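Local structure of glycoside Hydrolase (Bacteroides uniformis, 5T99) at residues Ile105-Ala110 against Arg170-Arg175; Val325-Asp330 against Ser353-Asp358. The protein probably hydrolyses beta-galactosidic linkages as a family 2 glycoside hydrolase of an agarose-degrading pathway, and binds the galactose-like inhibitor galacto-isofagomine. All blocks are in the same frame, centred on the assembly; numbering follows the deposited sequence.

Interaction 1. Residues Ile105-Ala110 against Arg170-Arg175; sequences IGFDGA and RNVWLR
Asp108 and Trp173 meet through the indole N-H: NE1 donates to Asp108 OD2 at 2.9 Å, nearly straight at the hydrogen. The carboxylate oxygen lies in the plane of the indole, yet the N-H reaches it from above the carboxylate plane, the two planes being turned 47° apart. The other oxygen, OD1, accepts a hydrogen bond from a water that in turn accepts one from Arg175 NH2, while the NH1 of that arginine pairs with Glu134. Three residues before Trp173, the extended side chain of Arg170 runs alongside the turn and brings NH1 to Asp108 O at 3.2 Å, the oxygen lying at the edge of the guanidinium; this same NH1 also binds Tyr130 O. What sets these groups in place is an antiparallel strand pair in the sugar-binding domain of family 2 hydrolases. Gly106 and Trp173 form its hydrogen-bonded pair, Gly106 N to Trp173 O at 2.8 Å and Trp173 N to Gly106 O at 2.7 Å, and Asp108 N continues the pairing to Asn171 O at 3.0 Å. On the sheet face carrying Ile105, Phe107, Val172 and Leu174, the contact turns apolar. Val172 CG1 lies over one face of the Phe107 ring, offset toward its rim, and also meets Ile105 CG2 at 3.5 Å. With CG1 anti to the backbone N (chi1 -179°), Val172 leaves CG2 beside Phe107 CD1. Further along, the methyl ends Ile105 CD1 and Leu174 CD1 touch at 3.6 Å. Leu149 and Val151 of strand 146-153 pack against this face, and Phe133 stacks on Phe107.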
ATOM      1  N   ILE A 105     -14.589  19.054  -9.548  1.00 21.78           N
ATOM      2  CA  ILE A 105     -13.818  17.903  -9.983  1.00 21.87           C
ATOM      3  C   ILE A 105     -12.781  17.606  -8.908  1.00 22.00           C
ATOM      4  O   ILE A 105     -11.959  18.464  -8.571  1.00 21.63           O
ATOM      5  CB  ILE A 105     -13.099  18.109 -11.333  1.00 21.94           C
ATOM      6  CG1 ILE A 105     -14.042  18.693 -12.388  1.00 22.05           C
ATOM      7  CG2 ILE A 105     -12.501  16.794 -11.829  1.00 21.92           C
ATOM      8  CD1 ILE A 105     -15.207  17.816 -12.762  1.00 22.17           C
ATOM      9  N   GLY A 106     -12.838  16.390  -8.377  1.00 20.63           N
ATOM     10  CA  GLY A 106     -11.938  15.959  -7.336  1.00 20.65           C
ATOM     11  C   GLY A 106     -10.856  15.101  -7.959  1.00 20.54           C
ATOM     12  O   GLY A 106     -11.158  14.152  -8.691  1.00 19.95           O
ATOM     13  N   PHE A 107      -9.602  15.451  -7.674  1.00 19.87           N
ATOM     14  CA  PHE A 107      -8.446  14.650  -8.042  1.00 19.31           C
ATOM     15  C   PHE A 107      -7.869  14.026  -6.769  1.00 18.91           C
ATOM     16  O   PHE A 107      -7.385  14.747  -5.893  1.00 18.52           O
ATOM     17  CB  PHE A 107      -7.382  15.540  -8.722  1.00 19.46           C
ATOM     18  CG  PHE A 107      -7.843  16.193 -10.003  1.00 18.99           C
ATOM     19  CD1 PHE A 107      -7.555  15.622 -11.235  1.00 19.32           C
ATOM     20  CD2 PHE A 107      -8.542  17.383  -9.981  1.00 19.26           C
ATOM     21  CE1 PHE A 107      -7.972  16.223 -12.421  1.00 19.13           C
ATOM     22  CE2 PHE A 107      -8.959  17.988 -11.157  1.00 19.22           C
ATOM     23  CZ  PHE A 107      -8.667  17.409 -12.381  1.00 18.98           C
ATOM     24  N   ASP A 108      -7.922  12.700  -6.660  1.00 18.37           N
ATOM     25  CA  ASP A 108      -7.263  11.990  -5.549  1.00 18.27           C
ATOM     26  C   ASP A 108      -5.728  12.081  -5.566  1.00 18.90           C
ATOM     27  O   ASP A 108      -5.068  11.897  -4.527  1.00 18.64           O
ATOM     28  CB  ASP A 108      -7.654  10.508  -5.545  1.00 17.98           C
ATOM     29  CG  ASP A 108      -9.120  10.279  -5.232  1.00 17.71           C
ATOM     30  OD1 ASP A 108      -9.784  11.186  -4.666  1.00 16.70           O
ATOM     31  OD2 ASP A 108      -9.602   9.172  -5.569  1.00 17.02           O
ATOM     32  N   GLY A 109      -5.152  12.318  -6.741  1.00 19.05           N
ATOM     33  CA  GLY A 109      -3.707  12.379  -6.856  1.00 19.31           C
ATOM     34  C   GLY A 109      -3.269  12.673  -8.270  1.00 19.61           C
ATOM     35  O   GLY A 109      -3.794  12.093  -9.233  1.00 19.64           O
ATOM     36  N   ALA A 110      -2.317  13.590  -8.382  1.00 19.75           N
ATOM     37  CA  ALA A 110      -1.688  13.917  -9.639  1.00 19.88           C
ATOM     38  C   ALA A 110      -0.215  14.226  -9.371  1.00 20.09           C
ATOM     39  O   ALA A 110       0.107  15.168  -8.653  1.00 19.44           O
ATOM     40  CB  ALA A 110      -2.393  15.095 -10.274  1.00 20.36           C
ATOM     41  N   ARG A 170      -4.124   8.643  -9.784  1.00 19.23           N
ATOM     42  CA  ARG A 170      -5.250   8.255  -8.918  1.00 19.62           C
ATOM     43  C   ARG A 170      -6.551   8.714  -9.544  1.00 19.68           C
ATOM     44  O   ARG A 170      -6.548   9.513 -10.487  1.00 20.18           O
ATOM     45  CB  ARG A 170      -5.108   8.860  -7.518  1.00 19.80           C
ATOM     46  CG  ARG A 170      -3.924   8.334  -6.713  1.00 19.73           C
ATOM     47  CD  ARG A 170      -4.012   8.794  -5.271  1.00 19.43           C
ATOM     48  NE  ARG A 170      -2.880   8.320  -4.468  1.00 18.91           N
ATOM     49  CZ  ARG A 170      -2.420   8.914  -3.365  1.00 18.57           C
ATOM     50  NH1 ARG A 170      -2.964  10.049  -2.908  1.00 18.69           N
ATOM     51  NH2 ARG A 170      -1.372   8.393  -2.727  1.00 18.57           N
ATOM     52  N   ASN A 171      -7.665   8.221  -9.006  1.00 19.42           N
ATOM     53  CA  ASN A 171      -8.971   8.460  -9.612  1.00 19.09           C
ATOM     54  C   ASN A 171      -9.354   9.939  -9.597  1.00 18.97           C
ATOM     55  O   ASN A 171      -8.838  10.733  -8.797  1.00 17.86           O
ATOM     56  CB  ASN A 171     -10.060   7.643  -8.915  1.00 19.31           C
ATOM     57  CG  ASN A 171      -9.845   6.145  -9.019  1.00 19.40           C
ATOM     58  OD1 ASN A 171      -9.817   5.446  -8.001  1.00 21.00           O
ATOM     59  ND2 ASN A 171      -9.700   5.640 -10.231  1.00 18.70           N
ATOM     60  N   VAL A 172     -10.259  10.284 -10.508  1.00 19.53           N
ATOM     61  CA  VAL A 172     -10.793  11.630 -10.647  1.00 20.08           C
ATOM     62  C   VAL A 172     -12.306  11.521 -10.523  1.00 20.49           C
ATOM     63  O   VAL A 172     -12.893  10.559 -11.019  1.00 20.80           O
ATOM     64  CB  VAL A 172     -10.381  12.248 -12.003  1.00 20.60           C
ATOM     65  CG1 VAL A 172     -10.910  13.669 -12.140  1.00 21.13           C
ATOM     66  CG2 VAL A 172      -8.860  12.250 -12.141  1.00 20.86           C
ATOM     67  N   TRP A 173     -12.932  12.495  -9.868  1.00 20.72           N
ATOM     68  CA  TRP A 173     -14.359  12.424  -9.533  1.00 21.56           C
ATOM     69  C   TRP A 173     -15.121  13.681  -9.962  1.00 22.75           C
ATOM     70  O   TRP A 173     -14.638  14.791  -9.776  1.00 23.78           O
ATOM     71  CB  TRP A 173     -14.538  12.196  -8.029  1.00 20.89           C
ATOM     72  CG  TRP A 173     -13.834  10.976  -7.568  1.00 20.39           C
ATOM     73  CD1 TRP A 173     -12.582  10.912  -7.043  1.00 20.26           C
ATOM     74  CD2 TRP A 173     -14.308   9.628  -7.646  1.00 20.25           C
ATOM     75  NE1 TRP A 173     -12.252   9.615  -6.769  1.00 20.51           N
ATOM     76  CE2 TRP A 173     -13.291   8.801  -7.130  1.00 20.20           C
ATOM     77  CE3 TRP A 173     -15.493   9.038  -8.104  1.00 20.24           C
ATOM     78  CZ2 TRP A 173     -13.423   7.412  -7.042  1.00 20.14           C
ATOM     79  CZ3 TRP A 173     -15.628   7.650  -8.026  1.00 20.31           C
ATOM     80  CH2 TRP A 173     -14.596   6.854  -7.488  1.00 20.51           C
ATOM     81  N   LEU A 174     -16.296  13.481 -10.547  1.00 22.99           N
ATOM     82  CA  LEU A 174     -17.231  14.556 -10.835  1.00 23.91           C
ATOM     83  C   LEU A 174     -18.279  14.597  -9.727  1.00 23.25           C
ATOM     84  O   LEU A 174     -18.876  13.575  -9.409  1.00 22.77           O
ATOM     85  CB  LEU A 174     -17.907  14.313 -12.191  1.00 24.98           C
ATOM     86  CG  LEU A 174     -19.079  15.221 -12.584  1.00 25.79           C
ATOM     87  CD1 LEU A 174     -18.582  16.622 -12.894  1.00 25.29           C
ATOM     88  CD2 LEU A 174     -19.832  14.608 -13.763  1.00 26.28           C
ATOM     89  N   ARG A 175     -18.502  15.778  -9.158  1.00 24.29           N
ATOM     90  CA  ARG A 175     -19.467  15.972  -8.074  1.00 25.30           C
ATOM     91  C   ARG A 175     -20.445  17.056  -8.492  1.00 25.75           C
ATOM     92  O   ARG A 175     -20.054  18.211  -8.698  1.00 27.02           O
ATOM     93  CB  ARG A 175     -18.747  16.351  -6.775  1.00 25.86           C
ATOM     94  CG  ARG A 175     -18.031  15.168  -6.131  1.00 26.93           C
ATOM     95  CD  ARG A 175     -16.844  15.570  -5.267  1.00 27.62           C
ATOM     96  NE  ARG A 175     -15.937  14.441  -5.038  1.00 28.39           N
ATOM     97  CZ  ARG A 175     -14.695  14.531  -4.542  1.00 29.06           C
ATOM     98  NH1 ARG A 175     -14.167  15.714  -4.182  1.00 28.64           N
ATOM     99  NH2 ARG A 175     -13.970  13.417  -4.398  1.00 29.14           N
TER
HETATM  100  O   HOH W   1      -7.912   7.182  -6.201  1.00 21.73           O
HETATM  101  O   HOH W   2     -11.127  13.852  -4.882  1.00 22.70           O
HETATM  102  O   HOH W   3      -6.474  12.291  -9.513  1.00 17.13           O

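Interaction 2. Residues Val325-Asp330 against Ser353-Asp358; sequences VNVRAD and SPEFLD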
ATOM      1  N   VAL A 325      -3.684   3.669  -9.724  1.00 20.29           N
ATOM      2  CA  VAL A 325      -4.444   2.926  -8.719  1.00 20.61           C
ATOM      3  C   VAL A 325      -5.137   1.743  -9.375  1.00 21.10           C
ATOM      4  O   VAL A 325      -5.824   1.892 -10.384  1.00 21.48           O
ATOM      5  CB  VAL A 325      -5.498   3.788  -7.982  1.00 20.85           C
ATOM      6  CG1 VAL A 325      -6.399   2.923  -7.094  1.00 21.19           C
ATOM      7  CG2 VAL A 325      -4.811   4.825  -7.118  1.00 20.93           C
ATOM      8  N   ASN A 326      -4.922   0.565  -8.801  1.00 21.15           N
ATOM      9  CA  ASN A 326      -5.627  -0.634  -9.211  1.00 20.88           C
ATOM     10  C   ASN A 326      -5.974  -1.450  -7.969  1.00 20.12           C
ATOM     11  O   ASN A 326      -5.096  -1.955  -7.277  1.00 20.28           O
ATOM     12  CB  ASN A 326      -4.776  -1.439 -10.189  1.00 21.13           C
ATOM     13  CG  ASN A 326      -5.504  -2.651 -10.734  1.00 21.15           C
ATOM     14  OD1 ASN A 326      -5.802  -3.610 -10.000  1.00 20.50           O
ATOM     15  ND2 ASN A 326      -5.783  -2.626 -12.033  1.00 21.38           N
ATOM     16  N   VAL A 327      -7.269  -1.608  -7.729  1.00 20.01           N
ATOM     17  CA  VAL A 327      -7.776  -2.215  -6.493  1.00 19.52           C
ATOM     18  C   VAL A 327      -7.266  -3.649  -6.325  1.00 19.24           C
ATOM     19  O   VAL A 327      -6.788  -4.012  -5.251  1.00 19.80           O
ATOM     20  CB  VAL A 327      -9.334  -2.161  -6.439  1.00 18.91           C
ATOM     21  CG1 VAL A 327      -9.881  -2.927  -5.230  1.00 18.52           C
ATOM     22  CG2 VAL A 327      -9.812  -0.714  -6.423  1.00 18.60           C
ATOM     23  N   ARG A 328      -7.367  -4.456  -7.380  1.00 19.34           N
ATOM     24  CA  ARG A 328      -6.914  -5.854  -7.310  1.00 18.91           C
ATOM     25  C   ARG A 328      -5.419  -5.984  -7.034  1.00 18.32           C
ATOM     26  O   ARG A 328      -5.016  -6.824  -6.221  1.00 18.41           O
ATOM     27  CB  ARG A 328      -7.301  -6.646  -8.562  1.00 19.12           C
ATOM     28  CG  ARG A 328      -6.807  -8.099  -8.587  1.00 19.79           C
ATOM     29  CD  ARG A 328      -7.186  -8.926  -7.349  1.00 20.38           C
ATOM     30  NE  ARG A 328      -6.387 -10.150  -7.251  1.00 21.15           N
ATOM     31  CZ  ARG A 328      -6.252 -10.918  -6.166  1.00 21.80           C
ATOM     32  NH1 ARG A 328      -6.850 -10.619  -5.012  1.00 21.89           N
ATOM     33  NH2 ARG A 328      -5.482 -12.002  -6.230  1.00 22.21           N
ATOM     34  N   ALA A 329      -4.602  -5.154  -7.680  1.00 17.79           N
ATOM     35  CA  ALA A 329      -3.156  -5.147  -7.407  1.00 17.91           C
ATOM     36  C   ALA A 329      -2.866  -4.936  -5.922  1.00 17.50           C
ATOM     37  O   ALA A 329      -2.075  -5.674  -5.336  1.00 16.75           O
ATOM     38  CB  ALA A 329      -2.454  -4.073  -8.235  1.00 18.29           C
ATOM     39  N   ASP A 330      -3.519  -3.931  -5.329  1.00 17.43           N
ATOM     40  CA  ASP A 330      -3.373  -3.642  -3.886  1.00 17.62           C
ATOM     41  C   ASP A 330      -3.915  -4.782  -3.023  1.00 17.25           C
ATOM     42  O   ASP A 330      -3.255  -5.199  -2.075  1.00 17.18           O
ATOM     43  CB  ASP A 330      -4.058  -2.318  -3.486  1.00 17.62           C
ATOM     44  CG  ASP A 330      -3.230  -1.073  -3.819  1.00 17.55           C
ATOM     45  OD1 ASP A 330      -2.053  -1.169  -4.176  1.00 17.84           O
ATOM     46  OD2 ASP A 330      -3.765   0.037  -3.693  1.00 18.34           O
ATOM     47  N   SER A 353      -3.344   5.862  -1.546  1.00 14.96           N
ATOM     48  CA  SER A 353      -4.609   6.127  -2.217  1.00 14.71           C
ATOM     49  C   SER A 353      -5.743   5.821  -1.239  1.00 14.59           C
ATOM     50  O   SER A 353      -5.550   5.031  -0.307  1.00 15.06           O
ATOM     51  CB  SER A 353      -4.738   5.236  -3.436  1.00 14.41           C
ATOM     52  OG  SER A 353      -4.786   3.898  -3.020  1.00 14.65           O
ATOM     53  N   PRO A 354      -6.919   6.444  -1.424  1.00 14.37           N
ATOM     54  CA  PRO A 354      -8.070   6.040  -0.605  1.00 14.40           C
ATOM     55  C   PRO A 354      -8.396   4.547  -0.736  1.00 14.07           C
ATOM     56  O   PRO A 354      -8.708   3.890   0.260  1.00 13.75           O
ATOM     57  CB  PRO A 354      -9.216   6.893  -1.156  1.00 14.58           C
ATOM     58  CG  PRO A 354      -8.548   8.084  -1.770  1.00 14.54           C
ATOM     59  CD  PRO A 354      -7.250   7.571  -2.316  1.00 14.55           C
ATOM     60  N   GLU A 355      -8.273   4.020  -1.954  1.00 14.04           N
ATOM     61  CA  GLU A 355      -8.601   2.618  -2.244  1.00 13.83           C
ATOM     62  C   GLU A 355      -7.743   1.677  -1.411  1.00 13.56           C
ATOM     63  O   GLU A 355      -8.241   0.680  -0.859  1.00 13.26           O
ATOM     64  CB  GLU A 355      -8.445   2.301  -3.744  1.00 14.03           C
ATOM     65  CG  GLU A 355      -9.547   2.883  -4.644  1.00 13.96           C
ATOM     66  CD  GLU A 355      -9.422   4.382  -4.883  1.00 14.22           C
ATOM     67  OE1 GLU A 355      -8.301   4.936  -4.715  1.00 13.29           O
ATOM     68  OE2 GLU A 355     -10.455   5.009  -5.227  1.00 14.61           O
ATOM     69  N   PHE A 356      -6.461   2.010  -1.294  1.00 13.35           N
ATOM     70  CA  PHE A 356      -5.553   1.210  -0.482  1.00 13.37           C
ATOM     71  C   PHE A 356      -6.059   1.116   0.961  1.00 13.24           C
ATOM     72  O   PHE A 356      -6.071   0.040   1.545  1.00 12.52           O
ATOM     73  CB  PHE A 356      -4.135   1.793  -0.534  1.00 13.70           C
ATOM     74  CG  PHE A 356      -3.139   1.035   0.299  1.00 13.70           C
ATOM     75  CD1 PHE A 356      -2.506  -0.078  -0.213  1.00 13.87           C
ATOM     76  CD2 PHE A 356      -2.851   1.434   1.600  1.00 13.99           C
ATOM     77  CE1 PHE A 356      -1.602  -0.804   0.552  1.00 14.27           C
ATOM     78  CE2 PHE A 356      -1.936   0.727   2.375  1.00 14.23           C
ATOM     79  CZ  PHE A 356      -1.322  -0.406   1.848  1.00 14.51           C
ATOM     80  N   LEU A 357      -6.489   2.253   1.517  1.00 13.59           N
ATOM     81  CA  LEU A 357      -7.011   2.313   2.895  1.00 13.69           C
ATOM     82  C   LEU A 357      -8.361   1.627   3.042  1.00 13.74           C
ATOM     83  O   LEU A 357      -8.623   1.021   4.085  1.00 13.46           O
ATOM     84  CB  LEU A 357      -7.084   3.757   3.410  1.00 13.66           C
ATOM     85  CG  LEU A 357      -5.708   4.423   3.546  1.00 13.85           C
ATOM     86  CD1 LEU A 357      -5.855   5.889   3.879  1.00 14.11           C
ATOM     87  CD2 LEU A 357      -4.836   3.740   4.591  1.00 13.93           C
ATOM     88  N   ASP A 358      -9.205   1.699   2.007  1.00 14.03           N
ATOM     89  CA  ASP A 358     -10.452   0.930   2.005  1.00 14.18           C
ATOM     90  C   ASP A 358     -10.158  -0.558   2.131  1.00 14.40           C
ATOM     91  O   ASP A 358     -10.860  -1.259   2.849  1.00 14.54           O
ATOM     92  CB  ASP A 358     -11.306   1.199   0.760  1.00 14.22           C
ATOM     93  CG  ASP A 358     -11.921   2.585   0.757  1.00 14.38           C
ATOM     94  OD1 ASP A 358     -12.137   3.162   1.850  1.00 14.66           O
ATOM     95  OD2 ASP A 358     -12.194   3.103  -0.347  1.00 14.01           O
TER
HETATM   96  O   HOH W   4      -2.863   2.458  -4.305  1.00 14.69           O
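Val325 parts its two methyls between different partners: CG2 touches Ser353 CB at 3.7 Å, while CG1 lies against the bent side chain of Glu355, nearest OE1. Val327 CG2 meets Glu355 CG at 4.0 Å, so the two valines share the glutamate's aliphatic part, which crosses each at about a right angle. The Asp330 carboxylate comes to the edge of the Phe356 ring with the planes 86° apart, OD2 standing 3.6 Å from Phe356 CB. These residues lie at the N-terminal ends of helices 327-339 and 354-363 of the TIM barrel domain, Val325 and Ser353 just ahead of them, in the helical layer outside the parallel strands. The polar contacts include an N-cap on each helix. Asn326 OD1 accepts from Ala329 N at 3.0 Å, and Ser353 OG from Phe356 N at 3.1 Å; chi1 of 64° tucks OG between the serine's own backbone N and carbonyl carbon, facing the start of its helix. Water joins the two segments: one molecule donates to Asp330 OD2 and is hydrogen-bonded to Ser353 OG, 2.7 Å from each. Were Asp330 cut back to an alanine, this water is likely to lose its acceptor on helix 327-339, and a gap would probably open at the Phe356 ring edge. The other carboxylate oxygen, OD1, is held by Asn318 ND2, which helps fix the group's rotation.

In the fold
Following the chain from the N terminus, the first of the four segments lies on strand 102-107, and interaction 1 closes when the chain returns in strand 172-177 after 59 intervening residues, many of them strand and none helix. The chain then passes through a further beta-strand region before the TIM barrel domain, where interaction 2 closes a shorter loop of 22 residues holding the rest of helix 327-339 and strand 344-346. The two loops follow in series and neither nest nor cross. In space they touch, with centres about 14 Å apart: Arg170 CG packs on Val325 CG2 at 3.6 Å, and the backbone of Val325 bonds to Tyr169. The sugar-binding domain is thus joined directly to the barrel's helical layer.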